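Local coordinates for ABC transporter, substrate binding protein (Agrobacterium tumefaciens, PDB 3C9H), which probably captures a solute in the periplasm and delivers it to an ABC importer, and binds a magnesium ion, at residues 64-69 against 74-79; 183-188 against 342-347. All coordinates share one frame; numbering follows the deposited sequence.

Interaction 1. Residues 64-69 against 74-79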
loop_
_atom_site.group_PDB
_atom_site.type_symbol
_atom_site.label_atom_id
_atom_site.label_comp_id
_atom_site.label_asym_id
_atom_site.label_seq_id
_atom_site.Cartn_x
_atom_site.Cartn_y
_atom_site.Cartn_z
ATOM N N HIS A 64 5.080 -1.750 20.216
ATOM C CA HIS A 64 3.639 -1.681 20.233
ATOM C C HIS A 64 3.151 -1.348 18.811
ATOM O O HIS A 64 3.222 -0.186 18.346
ATOM C CB HIS A 64 3.235 -0.612 21.245
ATOM C CG HIS A 64 1.764 -0.461 21.431
ATOM N ND1 HIS A 64 0.912 -0.112 20.408
ATOM C CD2 HIS A 64 1.001 -0.535 22.541
ATOM C CE1 HIS A 64 -0.320 -0.024 20.877
ATOM N NE2 HIS A 64 -0.289 -0.262 22.172
ATOM N N TYR A 65 2.684 -2.377 18.111
ATOM C CA TYR A 65 2.391 -2.291 16.693
ATOM C C TYR A 65 0.902 -2.244 16.477
ATOM O O TYR A 65 0.210 -3.202 16.797
ATOM C CB TYR A 65 2.987 -3.501 15.939
ATOM C CG TYR A 65 2.907 -3.401 14.437
ATOM C CD1 TYR A 65 3.929 -2.776 13.698
ATOM C CD2 TYR A 65 1.813 -3.941 13.720
ATOM C CE1 TYR A 65 3.884 -2.713 12.287
ATOM C CE2 TYR A 65 1.763 -3.861 12.312
ATOM C CZ TYR A 65 2.803 -3.239 11.609
ATOM O OH TYR A 65 2.756 -3.153 10.206
ATOM N N GLU A 66 0.422 -1.132 15.920
ATOM C CA GLU A 66 -0.980 -0.963 15.573
ATOM C C GLU A 66 -1.202 -0.981 14.068
ATOM O O GLU A 66 -0.770 -0.086 13.330
ATOM C CB GLU A 66 -1.558 0.336 16.175
ATOM C CG GLU A 66 -1.276 0.500 17.643
ATOM C CD GLU A 66 -2.380 1.246 18.408
ATOM O OE1 GLU A 66 -3.510 1.417 17.884
ATOM O OE2 GLU A 66 -2.104 1.640 19.564
ATOM N N ASP A 67 -1.911 -2.016 13.633
ATOM C CA ASP A 67 -2.254 -2.285 12.250
ATOM C C ASP A 67 -3.636 -1.673 12.042
ATOM O O ASP A 67 -4.627 -2.094 12.634
ATOM C CB ASP A 67 -2.202 -3.813 12.030
ATOM C CG ASP A 67 -2.757 -4.286 10.698
ATOM O OD1 ASP A 67 -3.265 -3.492 9.876
ATOM O OD2 ASP A 67 -2.678 -5.510 10.474
ATOM N N MET A 68 -3.685 -0.680 11.176
ATOM C CA MET A 68 -4.878 0.076 10.934
ATOM C C MET A 68 -4.963 0.561 9.485
ATOM O O MET A 68 -3.959 0.578 8.755
ATOM C CB MET A 68 -4.971 1.251 11.936
ATOM C CG MET A 68 -4.059 2.435 11.713
ATOM S SD MET A 68 -4.001 3.697 13.060
ATOM C CE MET A 68 -3.125 2.760 14.270
ATOM N N LEU A 69 -6.156 0.955 9.080
ATOM C CA LEU A 69 -6.369 1.509 7.727
ATOM C C LEU A 69 -5.613 2.815 7.541
ATOM O O LEU A 69 -5.442 3.584 8.500
ATOM C CB LEU A 69 -7.852 1.714 7.446
ATOM C CG LEU A 69 -8.736 0.475 7.294
ATOM C CD1 LEU A 69 -10.219 0.898 7.261
ATOM C CD2 LEU A 69 -8.377 -0.330 6.025
ATOM N N TYR A 74 -3.845 8.584 9.290
ATOM C CA TYR A 74 -3.944 10.033 9.082
ATOM C C TYR A 74 -4.843 10.707 10.129
ATOM O O TYR A 74 -4.432 11.637 10.830
ATOM C CB TYR A 74 -4.471 10.316 7.658
ATOM C CG TYR A 74 -4.661 11.801 7.388
ATOM C CD1 TYR A 74 -3.610 12.596 6.956
ATOM C CD2 TYR A 74 -5.902 12.396 7.563
ATOM C CE1 TYR A 74 -3.788 13.973 6.743
ATOM C CE2 TYR A 74 -6.088 13.751 7.331
ATOM C CZ TYR A 74 -5.037 14.531 6.930
ATOM O OH TYR A 74 -5.238 15.891 6.722
ATOM N N ASP A 75 -6.090 10.267 10.212
ATOM C CA ASP A 75 -7.051 10.869 11.136
ATOM C C ASP A 75 -6.582 10.861 12.581
ATOM O O ASP A 75 -6.755 11.844 13.321
ATOM C CB ASP A 75 -8.398 10.150 11.062
ATOM C CG ASP A 75 -9.149 10.448 9.814
ATOM O OD1 ASP A 75 -8.794 11.413 9.108
ATOM O OD2 ASP A 75 -10.123 9.712 9.540
ATOM N N ARG A 76 -6.000 9.757 13.002
ATOM C CA ARG A 76 -5.576 9.613 14.376
ATOM C C ARG A 76 -4.379 10.495 14.733
ATOM O O ARG A 76 -4.342 11.121 15.794
ATOM C CB ARG A 76 -5.236 8.172 14.643
ATOM C CG ARG A 76 -4.869 7.891 16.068
ATOM C CD ARG A 76 -5.186 6.448 16.424
ATOM N NE ARG A 76 -4.435 6.091 17.621
ATOM C CZ ARG A 76 -4.226 4.865 18.048
ATOM N NH1 ARG A 76 -4.661 3.832 17.344
ATOM N NH2 ARG A 76 -3.481 4.682 19.143
ATOM N N ILE A 77 -3.397 10.546 13.846
ATOM C CA ILE A 77 -2.245 11.400 14.078
ATOM C C ILE A 77 -2.674 12.879 14.149
ATOM O O ILE A 77 -2.223 13.624 15.032
ATOM C CB ILE A 77 -1.144 11.164 13.008
ATOM C CG1 ILE A 77 -0.475 9.806 13.264
ATOM C CG2 ILE A 77 -0.122 12.324 13.030
ATOM C CD1 ILE A 77 0.509 9.349 12.210
ATOM N N VAL A 78 -3.545 13.291 13.239
ATOM C CA VAL A 78 -4.067 14.674 13.244
ATOM C C VAL A 78 -4.852 14.966 14.541
ATOM O O VAL A 78 -4.649 15.990 15.183
ATOM C CB VAL A 78 -4.967 14.964 12.026
ATOM C CG1 VAL A 78 -5.706 16.375 12.179
ATOM C CG2 VAL A 78 -4.162 14.942 10.743
ATOM N N LYS A 79 -5.758 14.077 14.901
ATOM C CA LYS A 79 -6.555 14.239 16.121
ATOM C C LYS A 79 -5.742 14.275 17.397
ATOM O O LYS A 79 -5.955 15.141 18.241
ATOM C CB LYS A 79 -7.582 13.135 16.239
ATOM C CG LYS A 79 -8.768 13.403 15.403
ATOM C CD LYS A 79 -9.795 12.301 15.549
ATOM C CE LYS A 79 -10.774 12.248 14.361
ATOM N NZ LYS A 79 -11.056 10.798 14.051
#

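Interaction 2. Residues 183-188 against 342-347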
loop_
_atom_site.group_PDB
_atom_site.type_symbol
_atom_site.label_atom_id
_atom_site.label_comp_id
_atom_site.label_asym_id
_atom_site.label_seq_id
_atom_site.Cartn_x
_atom_site.Cartn_y
_atom_site.Cartn_z
ATOM N N VAL A 183 -5.236 3.705 0.185
ATOM C CA VAL A 183 -4.423 3.169 -0.943
ATOM C C VAL A 183 -5.306 2.911 -2.170
ATOM O O VAL A 183 -4.912 3.185 -3.302
ATOM C CB VAL A 183 -3.535 1.950 -0.582
ATOM C CG1 VAL A 183 -4.361 0.671 -0.470
ATOM C CG2 VAL A 183 -2.389 1.826 -1.615
ATOM N N GLY A 184 -6.529 2.464 -1.933
ATOM C CA GLY A 184 -7.537 2.369 -3.000
ATOM C C GLY A 184 -7.754 3.692 -3.691
ATOM O O GLY A 184 -7.738 3.759 -4.931
ATOM N N PHE A 185 -7.976 4.754 -2.906
ATOM C CA PHE A 185 -8.138 6.066 -3.479
ATOM C C PHE A 185 -6.901 6.485 -4.305
ATOM O O PHE A 185 -7.017 6.975 -5.428
ATOM C CB PHE A 185 -8.449 7.136 -2.419
ATOM C CG PHE A 185 -8.565 8.495 -3.028
ATOM C CD1 PHE A 185 -9.754 8.906 -3.582
ATOM C CD2 PHE A 185 -7.442 9.308 -3.165
ATOM C CE1 PHE A 185 -9.839 10.155 -4.232
ATOM C CE2 PHE A 185 -7.510 10.542 -3.814
ATOM C CZ PHE A 185 -8.707 10.956 -4.357
ATOM N N LEU A 186 -5.720 6.272 -3.748
ATOM C CA LEU A 186 -4.482 6.585 -4.456
ATOM C C LEU A 186 -4.461 5.891 -5.809
ATOM O O LEU A 186 -4.194 6.523 -6.817
ATOM C CB LEU A 186 -3.255 6.180 -3.613
ATOM C CG LEU A 186 -1.860 6.515 -4.178
ATOM C CD1 LEU A 186 -1.660 8.011 -4.212
ATOM C CD2 LEU A 186 -0.732 5.852 -3.380
ATOM N N PHE A 187 -4.734 4.588 -5.838
ATOM C CA PHE A 187 -4.666 3.850 -7.080
ATOM C C PHE A 187 -5.693 4.422 -8.076
ATOM O O PHE A 187 -5.371 4.593 -9.245
ATOM C CB PHE A 187 -4.900 2.341 -6.888
ATOM C CG PHE A 187 -3.782 1.589 -6.154
ATOM C CD1 PHE A 187 -2.432 1.981 -6.241
ATOM C CD2 PHE A 187 -4.089 0.426 -5.457
ATOM C CE1 PHE A 187 -1.434 1.248 -5.579
ATOM C CE2 PHE A 187 -3.106 -0.320 -4.804
ATOM C CZ PHE A 187 -1.775 0.091 -4.865
ATOM N N MET A 188 -6.919 4.690 -7.630
ATOM C CA MET A 188 -7.936 5.281 -8.526
ATOM C C MET A 188 -7.474 6.639 -9.052
ATOM O O MET A 188 -7.623 6.946 -10.235
ATOM C CB MET A 188 -9.287 5.425 -7.817
ATOM C CG MET A 188 -10.404 6.150 -8.638
ATOM S SD MET A 188 -10.895 5.205 -10.083
ATOM C CE MET A 188 -10.369 3.499 -9.730
ATOM N N SER A 342 -12.657 14.779 -2.744
ATOM C CA SER A 342 -14.087 14.576 -2.501
ATOM C C SER A 342 -14.867 14.467 -3.793
ATOM O O SER A 342 -15.786 13.675 -3.885
ATOM C CB SER A 342 -14.686 15.728 -1.678
ATOM O OG SER A 342 -14.289 15.640 -0.336
ATOM N N ARG A 343 -14.495 15.256 -4.787
ATOM C CA ARG A 343 -15.187 15.216 -6.063
ATOM C C ARG A 343 -14.962 13.876 -6.779
ATOM O O ARG A 343 -15.901 13.297 -7.320
ATOM C CB ARG A 343 -14.756 16.396 -6.929
ATOM C CG ARG A 343 -15.133 17.781 -6.325
ATOM C CD ARG A 343 -16.640 18.037 -6.379
ATOM N NE ARG A 343 -17.061 19.387 -5.966
ATOM C CZ ARG A 343 -17.156 19.813 -4.704
ATOM N NH1 ARG A 343 -16.812 19.014 -3.688
ATOM N NH2 ARG A 343 -17.588 21.054 -4.451
ATOM N N LEU A 344 -13.726 13.375 -6.770
ATOM C CA LEU A 344 -13.409 12.107 -7.424
ATOM C C LEU A 344 -14.153 10.930 -6.790
ATOM O O LEU A 344 -14.544 9.996 -7.482
ATOM C CB LEU A 344 -11.906 11.847 -7.369
ATOM C CG LEU A 344 -11.426 10.538 -8.004
ATOM C CD1 LEU A 344 -11.717 10.529 -9.501
ATOM C CD2 LEU A 344 -9.949 10.346 -7.747
ATOM N N ILE A 345 -14.338 10.980 -5.479
ATOM C CA ILE A 345 -15.056 9.945 -4.759
ATOM C C ILE A 345 -16.557 9.931 -5.115
ATOM O O ILE A 345 -17.159 8.863 -5.272
ATOM C CB ILE A 345 -14.808 10.055 -3.223
ATOM C CG1 ILE A 345 -13.365 9.635 -2.891
ATOM C CG2 ILE A 345 -15.783 9.187 -2.458
ATOM C CD1 ILE A 345 -12.961 9.725 -1.390
ATOM N N GLU A 346 -17.167 11.100 -5.266
ATOM C CA GLU A 346 -18.576 11.119 -5.632
ATOM C C GLU A 346 -18.788 10.733 -7.110
ATOM O O GLU A 346 -19.776 10.089 -7.443
ATOM C CB GLU A 346 -19.262 12.445 -5.238
ATOM C CG GLU A 346 -18.818 13.716 -5.955
ATOM C CD GLU A 346 -19.656 14.947 -5.528
ATOM O OE1 GLU A 346 -20.783 14.758 -4.981
ATOM O OE2 GLU A 346 -19.192 16.098 -5.737
ATOM N N ARG A 347 -17.864 11.102 -7.983
ATOM C CA ARG A 347 -17.865 10.610 -9.367
ATOM C C ARG A 347 -17.744 9.058 -9.465
ATOM O O ARG A 347 -18.411 8.404 -10.266
ATOM C CB ARG A 347 -16.718 11.275 -10.122
ATOM C CG ARG A 347 -16.753 11.070 -11.616
ATOM C CD ARG A 347 -15.812 12.029 -12.342
ATOM N NE ARG A 347 -15.950 11.912 -13.798
ATOM C CZ ARG A 347 -15.016 12.240 -14.690
ATOM N NH1 ARG A 347 -13.830 12.702 -14.311
ATOM N NH2 ARG A 347 -15.267 12.083 -15.978
#

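Interaction 1. Residues 64-69 against 74-79
Arg-76 reaches from helix 70-82 to Glu-66 on strand 62-67, and the salt bridge they form is the tight part of this contact. Its short limb runs from NH1 of Arg-76 to OE1 of Glu-66, 2.7 Å with an N-H...O angle of 154°. OE1 is met from above the carboxylate plane, 46° out of it, and the carboxylate and guanidinium planes stand 63° apart, far from a flat two-pronged pairing. A second limb, NH2 of Arg-76 to OE2 of Glu-66, is long, weak and doubtful, since the position of OE2 is less certain. The arginine bridges the gap because its chain stays extended from CG to NE. Met-68, bent at chi3, brings CE obliquely to within 3.6 Å of NH1 of Arg-76. The backbones stay far apart, 10.2 Å between the CA atoms of Met-68 and Arg-76, and only side-chain ends meet; the looser side is that of the partly exposed Arg-76, against the buried Glu-66 and Met-68. The contact joins a strand to the helix that directly follows it in a periplasmic solute-binding-protein fold, near the magnesium site of Ser-41 and Asp-43. The guanidinium probably offsets the buried charge of Glu-66; with Glu-80 also salt-bridged to NE, carboxylates at NE and NH1 would probably favour the charged form of Arg-76, Met-68 being the apolar neighbour of NH1.

Interaction 2. Residues 183-188 against 342-347
Helices 183-188 and 342-347 cross almost perpendicularly, at 86°, with their axes 11.3 Å apart at closest approach. Their backbones come nearest at Phe-185 and Ile-345, whose CA atoms are 8.0 Å apart, so side chains must span the space between. Phe-185 and Leu-344 do most of this. A near-trans chi1 of 178° carries the Phe-185 ring over to the second helix, where it meets two neighbouring residues obliquely. CE1 of Phe-185 lies 3.5 Å from CD2 of Leu-344, a branch that also touches CZ, while CD1 of Phe-185 is 3.7 Å from CG1 of Ile-345. Ile-345 crosses the phenylalanine side chain at about a right angle, with its CG1 nearest and its CD1 a little farther from CD1 of Phe-185. Met-188, one turn after Phe-185, adds a looser touch, its CG 4.3 Å from CD2 of Leu-344, before the thioether turns away. The contact is wholly apolar across the two segments. Leu-336, in the loop ahead of helix 338-353, packs on both Phe-185 and Leu-344, and Arg-341 makes a cation-pi contact with Phe-185. Leu-186, whose side chain starts away from helix 342-347, and Phe-187 pack on strand 258-268, and Leu-186 also meets helix 96-104.

In the fold
From the N terminus, the chain first closes interaction 1, a short strand-to-helix loop in which strand 62-67 leads directly into helix 70-82. Interaction 2 opens more than a hundred residues later, at helix 183-194, and closes a loop of 153 residues by bringing back helix 338-353. The two are in series, neither nested nor crossed; the centres of interactions 1 and 2 lie about 20 Å apart, and they do not touch. Helix 96-104 links them in the fold: it packs on Tyr-74 and Val-78 of helix 70-82 and on Phe-185 and Leu-186 of helix 183-194. The magnesium ion, bound by Ser-41 and Asp-43, lies about 8 Å from the side chain of Met-68 in interaction 1.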